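PDB 2C0H: mannan endo-1,4-beta-mannosidase from Mytilus edulis, which hydrolyses internal beta-1,4-mannosidic linkages in mannan backbones, cutting mannohexaose, mannopentaose and mannotetraose but leaving mannobiose and mannotriose intact. Local coordinates for residues A[26-31]-A[321-326]; A[63-68]-A[108-113]. The protein carries 3 engineered substitutions. All blocks are in the same frame, centred on the assembly; numbering follows the deposited sequence.

Contact 1 of 2, residues A[26-31]-A[321-326]; sequences QAWVNY and WTWSRT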
ATOM      1  N   GLN A  26      -9.507   1.143   4.974  1.00 10.53           N
ATOM      2  CA  GLN A  26     -10.331   1.959   5.886  1.00 10.94           C
ATOM      3  C   GLN A  26     -10.844   3.180   5.095  1.00 12.24           C
ATOM      4  O   GLN A  26     -12.053   3.418   5.077  1.00 12.61           O
ATOM      5  CB  GLN A  26      -9.582   2.316   7.181  1.00 11.27           C
ATOM      6  CG  GLN A  26     -10.454   2.939   8.296  1.00 11.93           C
ATOM      7  CD  GLN A  26     -11.285   1.930   9.102  1.00 13.01           C
ATOM      8  OE1 GLN A  26     -10.811   0.863   9.485  1.00 14.65           O
ATOM      9  NE2 GLN A  26     -12.529   2.285   9.386  1.00 14.71           N
ATOM     10  N   ALA A  27     -10.025   3.978   4.413  1.00 11.91           N
ATOM     11  CA  ALA A  27      -8.572   4.110   4.565  1.00 12.18           C
ATOM     12  C   ALA A  27      -8.266   5.139   5.669  1.00 12.40           C
ATOM     13  O   ALA A  27      -7.102   5.341   6.026  1.00 12.62           O
ATOM     14  CB  ALA A  27      -7.971   4.562   3.257  1.00 12.25           C
ATOM     15  N   TRP A  28      -9.298   5.807   6.194  1.00 12.03           N
ATOM     16  CA  TRP A  28      -9.182   6.775   7.284  1.00 12.52           C
ATOM     17  C   TRP A  28     -10.506   6.882   8.049  1.00 12.70           C
ATOM     18  O   TRP A  28     -11.537   6.374   7.600  1.00 12.84           O
ATOM     19  CB  TRP A  28      -8.809   8.165   6.724  1.00 12.30           C
ATOM     20  CG  TRP A  28      -9.755   8.671   5.673  1.00 12.99           C
ATOM     21  CD1 TRP A  28     -10.964   9.266   5.897  1.00 13.65           C
ATOM     22  CD2 TRP A  28      -9.593   8.627   4.249  1.00 11.46           C
ATOM     23  NE1 TRP A  28     -11.570   9.567   4.713  1.00 13.42           N
ATOM     24  CE2 TRP A  28     -10.756   9.192   3.678  1.00 12.83           C
ATOM     25  CE3 TRP A  28      -8.583   8.166   3.391  1.00 12.75           C
ATOM     26  CZ2 TRP A  28     -10.924   9.314   2.305  1.00 14.02           C
ATOM     27  CZ3 TRP A  28      -8.756   8.274   2.038  1.00 13.59           C
ATOM     28  CH2 TRP A  28      -9.912   8.851   1.500  1.00 14.27           C
ATOM     29  N   VAL A  29     -10.476   7.555   9.187  1.00 12.79           N
ATOM     30  CA  VAL A  29     -11.701   7.994   9.876  1.00 13.72           C
ATOM     31  C   VAL A  29     -11.723   9.519   9.794  1.00 14.51           C
ATOM     32  O   VAL A  29     -12.586  10.103   9.125  1.00 14.50           O
ATOM     33  CB  VAL A  29     -11.789   7.454  11.316  1.00 13.52           C
ATOM     34  CG1 VAL A  29     -13.020   8.041  12.043  1.00 14.40           C
ATOM     35  CG2 VAL A  29     -11.830   5.914  11.298  1.00 15.03           C
ATOM     36  N   ASN A  30     -10.745  10.167  10.426  1.00 15.43           N
ATOM     37  CA  ASN A  30     -10.509  11.590  10.204  1.00 15.81           C
ATOM     38  C   ASN A  30      -9.229  11.754   9.372  1.00 16.14           C
ATOM     39  O   ASN A  30      -8.132  11.567   9.889  1.00 16.51           O
ATOM     40  CB  ASN A  30     -10.413  12.363  11.520  1.00 17.33           C
ATOM     41  CG  ASN A  30     -10.598  13.892  11.331  1.00 17.90           C
ATOM     42  OD1 ASN A  30     -11.333  14.363  10.439  1.00 24.04           O
ATOM     43  ND2 ASN A  30      -9.941  14.660  12.183  1.00 25.46           N
ATOM     44  N   TYR A  31      -9.414  12.088   8.095  1.00 16.13           N
ATOM     45  CA  TYR A  31      -8.341  12.099   7.057  1.00 15.82           C
ATOM     46  C   TYR A  31      -7.087  12.821   7.524  1.00 16.37           C
ATOM     47  O   TYR A  31      -7.148  13.995   7.844  1.00 16.37           O
ATOM     48  CB  TYR A  31      -8.880  12.745   5.770  1.00 16.45           C
ATOM     49  CG  TYR A  31      -7.950  12.805   4.574  1.00 15.72           C
ATOM     50  CD1 TYR A  31      -7.900  11.779   3.646  1.00 14.82           C
ATOM     51  CD2 TYR A  31      -7.174  13.929   4.327  1.00 15.01           C
ATOM     52  CE1 TYR A  31      -7.087  11.851   2.531  1.00 16.09           C
ATOM     53  CE2 TYR A  31      -6.360  14.006   3.214  1.00 15.46           C
ATOM     54  CZ  TYR A  31      -6.317  12.963   2.321  1.00 16.74           C
ATOM     55  OH  TYR A  31      -5.514  13.038   1.212  1.00 17.82           O
ATOM     56  N   TRP A 321      -8.031  -6.071  -1.560  1.00 10.70           N
ATOM     57  CA  TRP A 321      -8.565  -5.086  -0.633  1.00 10.84           C
ATOM     58  C   TRP A 321      -9.527  -4.143  -1.358  1.00 10.79           C
ATOM     59  O   TRP A 321      -9.149  -3.481  -2.297  1.00 10.84           O
ATOM     60  CB  TRP A 321      -7.450  -4.250  -0.022  1.00 12.00           C
ATOM     61  CG  TRP A 321      -6.459  -5.029   0.777  1.00 12.79           C
ATOM     62  CD1 TRP A 321      -6.704  -6.116   1.564  1.00 13.90           C
ATOM     63  CD2 TRP A 321      -5.066  -4.735   0.915  1.00 13.28           C
ATOM     64  NE1 TRP A 321      -5.534  -6.525   2.186  1.00 15.10           N
ATOM     65  CE2 TRP A 321      -4.517  -5.696   1.792  1.00 14.91           C
ATOM     66  CE3 TRP A 321      -4.234  -3.752   0.385  1.00 13.27           C
ATOM     67  CZ2 TRP A 321      -3.162  -5.702   2.145  1.00 14.86           C
ATOM     68  CZ3 TRP A 321      -2.878  -3.769   0.742  1.00 14.28           C
ATOM     69  CH2 TRP A 321      -2.370  -4.740   1.594  1.00 14.48           C
ATOM     70  N   THR A 322     -10.789  -4.118  -0.939  1.00 11.16           N
ATOM     71  CA  THR A 322     -11.744  -3.228  -1.559  1.00 11.57           C
ATOM     72  C   THR A 322     -11.548  -1.781  -1.126  1.00 11.68           C
ATOM     73  O   THR A 322     -10.991  -1.503  -0.076  1.00 11.91           O
ATOM     74  CB  THR A 322     -13.166  -3.619  -1.182  1.00 11.32           C
ATOM     75  OG1 THR A 322     -13.282  -3.698   0.230  1.00 13.28           O
ATOM     76  CG2 THR A 322     -13.563  -4.934  -1.839  1.00 15.33           C
ATOM     77  N   TRP A 323     -12.044  -0.867  -1.943  1.00 11.79           N
ATOM     78  CA  TRP A 323     -12.051   0.540  -1.626  1.00 12.03           C
ATOM     79  C   TRP A 323     -13.501   0.980  -1.439  1.00 12.36           C
ATOM     80  O   TRP A 323     -14.267   0.859  -2.415  1.00 12.66           O
ATOM     81  CB  TRP A 323     -11.459   1.332  -2.791  1.00 13.01           C
ATOM     82  CG  TRP A 323     -11.484   2.790  -2.522  1.00 13.20           C
ATOM     83  CD1 TRP A 323     -12.465   3.684  -2.868  1.00 14.72           C
ATOM     84  CD2 TRP A 323     -10.514   3.519  -1.775  1.00 14.09           C
ATOM     85  NE1 TRP A 323     -12.128   4.938  -2.405  1.00 14.58           N
ATOM     86  CE2 TRP A 323     -10.942   4.855  -1.720  1.00 14.59           C
ATOM     87  CE3 TRP A 323      -9.317   3.168  -1.142  1.00 14.11           C
ATOM     88  CZ2 TRP A 323     -10.211   5.844  -1.062  1.00 15.49           C
ATOM     89  CZ3 TRP A 323      -8.587   4.161  -0.504  1.00 14.00           C
ATOM     90  CH2 TRP A 323      -9.041   5.470  -0.458  1.00 14.54           C
ATOM     91  N   SER A 324     -13.929   1.474  -0.272  1.00 11.75           N
ATOM     92  CA  SER A 324     -13.302   1.426   1.067  1.00 11.22           C
ATOM     93  C   SER A 324     -14.401   1.507   2.149  1.00 12.05           C
ATOM     94  O   SER A 324     -15.585   1.667   1.823  1.00 11.78           O
ATOM     95  CB  SER A 324     -12.385   2.630   1.275  1.00 11.56           C
ATOM     96  OG  SER A 324     -13.163   3.821   1.335  1.00 11.97           O
ATOM     97  N   ARG A 325     -14.029   1.452   3.415  1.00 12.51           N
ATOM     98  CA  ARG A 325     -15.041   1.582   4.503  1.00 12.20           C
ATOM     99  C   ARG A 325     -15.811   2.896   4.380  1.00 13.16           C
ATOM    100  O   ARG A 325     -16.997   2.923   4.682  1.00 12.99           O
ATOM    101  CB  ARG A 325     -14.434   1.451   5.922  1.00 13.65           C
ATOM    102  CG  ARG A 325     -15.393   1.739   7.096  1.00 15.32           C
ATOM    103  CD  ARG A 325     -16.325   0.623   7.202  1.00 17.62           C
ATOM    104  NE  ARG A 325     -17.399   0.764   8.194  1.00 19.61           N
ATOM    105  CZ  ARG A 325     -18.589   1.308   7.947  1.00 18.30           C
ATOM    106  NH1 ARG A 325     -18.847   1.854   6.774  1.00 16.29           N
ATOM    107  NH2 ARG A 325     -19.521   1.318   8.896  1.00 19.60           N
ATOM    108  N   THR A 326     -15.137   3.970   3.988  1.00 12.55           N
ATOM    109  CA  THR A 326     -15.781   5.296   3.870  1.00 13.72           C
ATOM    110  C   THR A 326     -16.603   5.500   2.602  1.00 14.36           C
ATOM    111  O   THR A 326     -17.504   6.354   2.598  1.00 13.74           O
ATOM    112  CB  THR A 326     -14.762   6.467   3.922  1.00 13.78           C
ATOM    113  OG1 THR A 326     -13.904   6.464   2.769  1.00 14.61           O
ATOM    114  CG2 THR A 326     -13.957   6.406   5.196  1.00 14.70           C
TER
HETATM  115  O   HOH W   1     -11.358   5.797   2.483  1.00 15.09           O

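Contact 2 of 2, residues A[63-68]-A[108-113]; sequences RVWLHI and FFTLWN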
ATOM      1  N   ARG A  63      -6.045  -1.882   5.324  1.00 12.02           N
ATOM      2  CA  ARG A  63      -5.085  -0.846   4.917  1.00 12.48           C
ATOM      3  C   ARG A  63      -5.564   0.502   5.471  1.00 12.80           C
ATOM      4  O   ARG A  63      -6.718   0.914   5.260  1.00 13.09           O
ATOM      5  CB  ARG A  63      -4.944  -0.819   3.387  1.00 12.79           C
ATOM      6  CG  ARG A  63      -4.047   0.261   2.770  1.00 13.43           C
ATOM      7  CD  ARG A  63      -3.856  -0.020   1.256  1.00 13.83           C
ATOM      8  NE  ARG A  63      -2.986   0.920   0.525  1.00 14.71           N
ATOM      9  CZ  ARG A  63      -3.363   1.820  -0.379  1.00 16.39           C
ATOM     10  NH1 ARG A  63      -4.637   1.985  -0.719  1.00 17.84           N
ATOM     11  NH2 ARG A  63      -2.452   2.579  -0.971  1.00 15.27           N
ATOM     12  N   VAL A  64      -4.670   1.200   6.161  1.00 12.95           N
ATOM     13  CA  VAL A  64      -4.990   2.494   6.758  1.00 12.63           C
ATOM     14  C   VAL A  64      -3.916   3.521   6.420  1.00 12.70           C
ATOM     15  O   VAL A  64      -2.744   3.185   6.389  1.00 13.95           O
ATOM     16  CB  VAL A  64      -5.164   2.372   8.281  1.00 13.68           C
ATOM     17  CG1 VAL A  64      -3.872   2.035   8.974  1.00 15.34           C
ATOM     18  CG2 VAL A  64      -5.755   3.630   8.875  1.00 15.03           C
ATOM     19  N   TRP A  65      -4.318   4.754   6.136  1.00 11.81           N
ATOM     20  CA  TRP A  65      -3.381   5.827   5.757  1.00 12.01           C
ATOM     21  C   TRP A  65      -2.936   6.625   6.988  1.00 12.98           C
ATOM     22  O   TRP A  65      -3.749   6.974   7.853  1.00 13.59           O
ATOM     23  CB  TRP A  65      -4.015   6.753   4.713  1.00 12.19           C
ATOM     24  CG  TRP A  65      -4.306   6.131   3.346  1.00 11.91           C
ATOM     25  CD1 TRP A  65      -4.236   4.800   2.995  1.00 12.49           C
ATOM     26  CD2 TRP A  65      -4.738   6.823   2.185  1.00 12.40           C
ATOM     27  NE1 TRP A  65      -4.588   4.643   1.680  1.00 12.71           N
ATOM     28  CE2 TRP A  65      -4.922   5.867   1.162  1.00 12.71           C
ATOM     29  CE3 TRP A  65      -5.008   8.170   1.909  1.00 14.04           C
ATOM     30  CZ2 TRP A  65      -5.339   6.229  -0.131  1.00 13.13           C
ATOM     31  CZ3 TRP A  65      -5.421   8.523   0.630  1.00 13.32           C
ATOM     32  CH2 TRP A  65      -5.582   7.558  -0.368  1.00 14.10           C
ATOM     33  N   LEU A  66      -1.633   6.927   7.053  1.00 12.78           N
ATOM     34  CA  LEU A  66      -1.004   7.516   8.228  1.00 12.87           C
ATOM     35  C   LEU A  66      -0.666   9.019   8.033  1.00 13.03           C
ATOM     36  O   LEU A  66      -1.480   9.879   8.371  1.00 14.36           O
ATOM     37  CB  LEU A  66       0.234   6.680   8.626  1.00 12.98           C
ATOM     38  CG  LEU A  66       0.849   6.995  10.003  1.00 13.56           C
ATOM     39  CD1 LEU A  66      -0.042   6.563  11.148  1.00 15.66           C
ATOM     40  CD2 LEU A  66       2.187   6.299  10.152  1.00 14.29           C
ATOM     41  N   HIS A  67       0.479   9.363   7.449  1.00 13.12           N
ATOM     42  CA  HIS A  67       0.861  10.794   7.344  1.00 13.47           C
ATOM     43  C   HIS A  67       0.134  11.567   6.245  1.00 14.07           C
ATOM     44  O   HIS A  67      -0.200  12.737   6.448  1.00 14.02           O
ATOM     45  CB  HIS A  67       2.359  10.981   7.092  1.00 13.57           C
ATOM     46  CG  HIS A  67       3.252  10.203   8.002  1.00 12.90           C
ATOM     47  ND1 HIS A  67       3.148  10.238   9.374  1.00 13.89           N
ATOM     48  CD2 HIS A  67       4.347   9.458   7.725  1.00 13.20           C
ATOM     49  CE1 HIS A  67       4.115   9.502   9.901  1.00 13.87           C
ATOM     50  NE2 HIS A  67       4.857   9.023   8.920  1.00 12.91           N
ATOM     51  N   ILE A  68      -0.043  10.926   5.081  1.00 14.00           N
ATOM     52  CA  ILE A  68      -0.699  11.471   3.883  1.00 14.97           C
ATOM     53  C   ILE A  68       0.152  12.551   3.198  1.00 14.47           C
ATOM     54  O   ILE A  68       0.935  12.232   2.292  1.00 13.82           O
ATOM     55  CB  ILE A  68      -2.156  11.864   4.178  1.00 14.37           C
ATOM     56  CG1 ILE A  68      -2.870  10.625   4.760  1.00 15.52           C
ATOM     57  CG2 ILE A  68      -2.831  12.371   2.911  1.00 15.32           C
ATOM     58  CD1 ILE A  68      -4.403  10.685   4.834  1.00 16.43           C
ATOM     59  N   PHE A 108      -1.984  -2.855   7.631  1.00 11.30           N
ATOM     60  CA  PHE A 108      -0.978  -2.280   6.735  1.00 12.54           C
ATOM     61  C   PHE A 108      -1.095  -0.759   6.777  1.00 12.97           C
ATOM     62  O   PHE A 108      -2.128  -0.211   6.414  1.00 13.84           O
ATOM     63  CB  PHE A 108      -1.137  -2.826   5.319  1.00 13.89           C
ATOM     64  CG  PHE A 108      -0.851  -4.289   5.229  1.00 14.01           C
ATOM     65  CD1 PHE A 108       0.415  -4.736   4.877  1.00 15.67           C
ATOM     66  CD2 PHE A 108      -1.820  -5.217   5.566  1.00 13.64           C
ATOM     67  CE1 PHE A 108       0.699  -6.081   4.839  1.00 14.47           C
ATOM     68  CE2 PHE A 108      -1.529  -6.584   5.537  1.00 14.48           C
ATOM     69  CZ  PHE A 108      -0.278  -6.998   5.139  1.00 13.67           C
ATOM     70  N   PHE A 109      -0.046  -0.079   7.236  1.00 12.57           N
ATOM     71  CA  PHE A 109      -0.029   1.374   7.313  1.00 12.58           C
ATOM     72  C   PHE A 109       0.571   1.995   6.029  1.00 12.66           C
ATOM     73  O   PHE A 109       1.660   1.620   5.584  1.00 13.10           O
ATOM     74  CB  PHE A 109       0.799   1.848   8.520  1.00 12.55           C
ATOM     75  CG  PHE A 109       0.165   1.587   9.867  1.00 12.41           C
ATOM     76  CD1 PHE A 109      -0.892   2.374  10.311  1.00 12.64           C
ATOM     77  CD2 PHE A 109       0.676   0.634  10.721  1.00 14.88           C
ATOM     78  CE1 PHE A 109      -1.453   2.181  11.562  1.00 14.52           C
ATOM     79  CE2 PHE A 109       0.113   0.425  11.973  1.00 14.27           C
ATOM     80  CZ  PHE A 109      -0.947   1.206  12.397  1.00 13.34           C
ATOM     81  N   THR A 110      -0.142   2.942   5.423  1.00 12.21           N
ATOM     82  CA  THR A 110       0.340   3.648   4.225  1.00 12.64           C
ATOM     83  C   THR A 110       0.890   5.014   4.632  1.00 12.42           C
ATOM     84  O   THR A 110       0.174   5.842   5.192  1.00 13.31           O
ATOM     85  CB  THR A 110      -0.786   3.845   3.186  1.00 13.57           C
ATOM     86  OG1 THR A 110      -1.352   2.574   2.880  1.00 15.71           O
ATOM     87  CG2 THR A 110      -0.276   4.435   1.920  1.00 14.08           C
ATOM     88  N   LEU A 111       2.159   5.266   4.349  1.00 12.23           N
ATOM     89  CA  LEU A 111       2.819   6.457   4.871  1.00 11.76           C
ATOM     90  C   LEU A 111       2.352   7.755   4.181  1.00 11.64           C
ATOM     91  O   LEU A 111       1.889   8.660   4.878  1.00 12.27           O
ATOM     92  CB  LEU A 111       4.351   6.311   4.731  1.00 11.80           C
ATOM     93  CG  LEU A 111       4.972   5.163   5.523  1.00 13.02           C
ATOM     94  CD1 LEU A 111       6.465   5.157   5.184  1.00 15.28           C
ATOM     95  CD2 LEU A 111       4.744   5.249   7.004  1.00 15.88           C
ATOM     96  N   TRP A 112       2.477   7.822   2.856  1.00 11.11           N
ATOM     97  CA  TRP A 112       2.240   9.045   2.052  1.00 11.25           C
ATOM     98  C   TRP A 112       1.182   8.858   0.973  1.00 12.02           C
ATOM     99  O   TRP A 112       0.815   7.734   0.637  1.00 12.22           O
ATOM    100  CB  TRP A 112       3.537   9.512   1.391  1.00 11.47           C
ATOM    101  CG  TRP A 112       4.679   9.606   2.355  1.00 11.36           C
ATOM    102  CD1 TRP A 112       5.739   8.741   2.451  1.00 11.66           C
ATOM    103  CD2 TRP A 112       4.883  10.599   3.362  1.00 10.74           C
ATOM    104  NE1 TRP A 112       6.570   9.138   3.442  1.00 12.21           N
ATOM    105  CE2 TRP A 112       6.079  10.273   4.027  1.00 10.97           C
ATOM    106  CE3 TRP A 112       4.162  11.729   3.781  1.00 12.02           C
ATOM    107  CZ2 TRP A 112       6.591  11.045   5.079  1.00 11.58           C
ATOM    108  CZ3 TRP A 112       4.669  12.494   4.836  1.00 13.05           C
ATOM    109  CH2 TRP A 112       5.877  12.141   5.466  1.00 11.33           C
ATOM    110  N   ASN A 113       0.707   9.969   0.414  1.00 12.30           N
ATOM    111  CA  ASN A 113      -0.270   9.945  -0.691  1.00 13.14           C
ATOM    112  C   ASN A 113       0.137  10.860  -1.858  1.00 14.16           C
ATOM    113  O   ASN A 113       0.374  12.062  -1.664  1.00 14.90           O
ATOM    114  CB  ASN A 113      -1.630  10.388  -0.148  1.00 12.62           C
ATOM    115  CG  ASN A 113      -2.726  10.322  -1.190  1.00 12.63           C
ATOM    116  OD1 ASN A 113      -2.654   9.558  -2.145  1.00 13.34           O
ATOM    117  ND2 ASN A 113      -3.760  11.137  -0.996  1.00 16.74           N
TER

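Contact 1 of 2, residues A[26-31]-A[321-326]
Trp323 carries the dense half of this contact. Its CG lies anti to the backbone N (chi1 178°), which swings the six-membered ring across to the 26-31 loop, where CZ3 meets the methyl group of Ala27 (CB) at 3.8 Å. The neighbouring CH2 of Trp323 lies 3.8 Å from CZ3 of Trp28; the six-membered rings meet obliquely, planes 68° apart, through CZ3 and CH2 of Trp28 and CZ2 and CH2 of Trp323. Trp28 is backed on its far face by Tyr31, while its near face carries water 1 and Thr326.

That water joins the two loops. It accepts from Ala27 N at 3.0 Å, donates to Thr326 OG1 at 2.6 Å, and bonds Ser324 OG at 2.9 Å. Gln26 forms a buried polar flank: its O lies 3.2 Å from Arg325 CB, and its NE2 is hydrogen-bonded to Thr50 OG1. The solvent side is looser. There Thr326 N makes a weak bond to Gln26 O (3.3 Å, 135° at the hydrogen), the Thr326 methyl CG2 sits 3.4 Å from Trp28 O, and the guanidinium end of Arg325 makes a cation-pi contact with Trp330.

Cis peptides precede both Ala27 and Ser324. The one following Trp323 recurs at the end of the last barrel strand in related family 5 enzymes. The Trp323 indole, which by similarity binds substrate, is flanked by Ala27 and Trp28 and bonded through NE1 to Asp327, while the water links Ala27 N to the Ser324 and Thr326 hydroxyls; this is consistent with a fixed ring orientation.

Contact 2 of 2, residues A[63-68]-A[108-113]
Arg63 and Thr110 meet beside the paired backbones, on the face of the sheet that also bears Trp65. From CB, which lies 4.2 Å from Phe108 O, the Arg63 chain runs fully extended (chi2 171°). Four of its atoms then pass Thr110 OG1: CG at 3.6 Å, CD at 4.0 Å, NE at 3.3 Å and CZ at 3.9 Å. At the tip, NH1 forms a salt bridge to Glu294 and a hydrogen bond to Asn25, while NH2 bridges to Asp159 and bonds Asn162. Trp65 NE1 lies over one guanidinium face.

These are the second and third parallel strands of the (beta/alpha)8 barrel, connected through helix 89-102. The face bearing Arg63 and Trp65 lines the probable catalytic cleft: by similarity Trp65 and Asn162 bind substrate and Glu294 is the nucleophile. Val64 N to Phe108 O, Thr110 N to Val64 O and Leu66 N to Thr110 O make the regular ladder, the first nearly straight at 169°. A beta bulge then shifts the register by one: Leu111 O takes a bond from Ile68 N and a weak one from His67 N, and Asn113 N reaches Ile68 O.

On the opposite face of the sheet, which bears Val64 and Phe109, Val64 CG1 presses on Phe109 CD1 at 3.3 Å. At the bulge, His67 CD2 lies over one face of the Trp112 indole, 3.8 Å above its plane; His67 NE2 bonds Tyr137, and Trp112 NE1 bonds Gln208. Asn113 ND2 approaches Trp65 CZ3 at 3.5 Å, with OD1 bonded to Asn162.

How the contacts relate
Both contacts reach the same barrel sheet, contact 2 within it and contact 1 in the loops after strands 17-25 and 319-322, their centres about 11 Å apart. Both strands of contact 2 fall between the two segments of contact 1 in the sequence. Probable backbone hydrogen bonds join them: Gln26 N to Arg63 O and Ala27 O to Trp65 N, each 2.8 Å, so the loop of contact 1 continues the barrel pairing onto strand 61-68. Both contacts supply a tryptophan assigned by similarity to substrate binding. They converge on the probable nucleophile Glu294, whose side chain lies about 3 Å from that of Arg63 and about 4 Å from that of Trp323, nearest atoms.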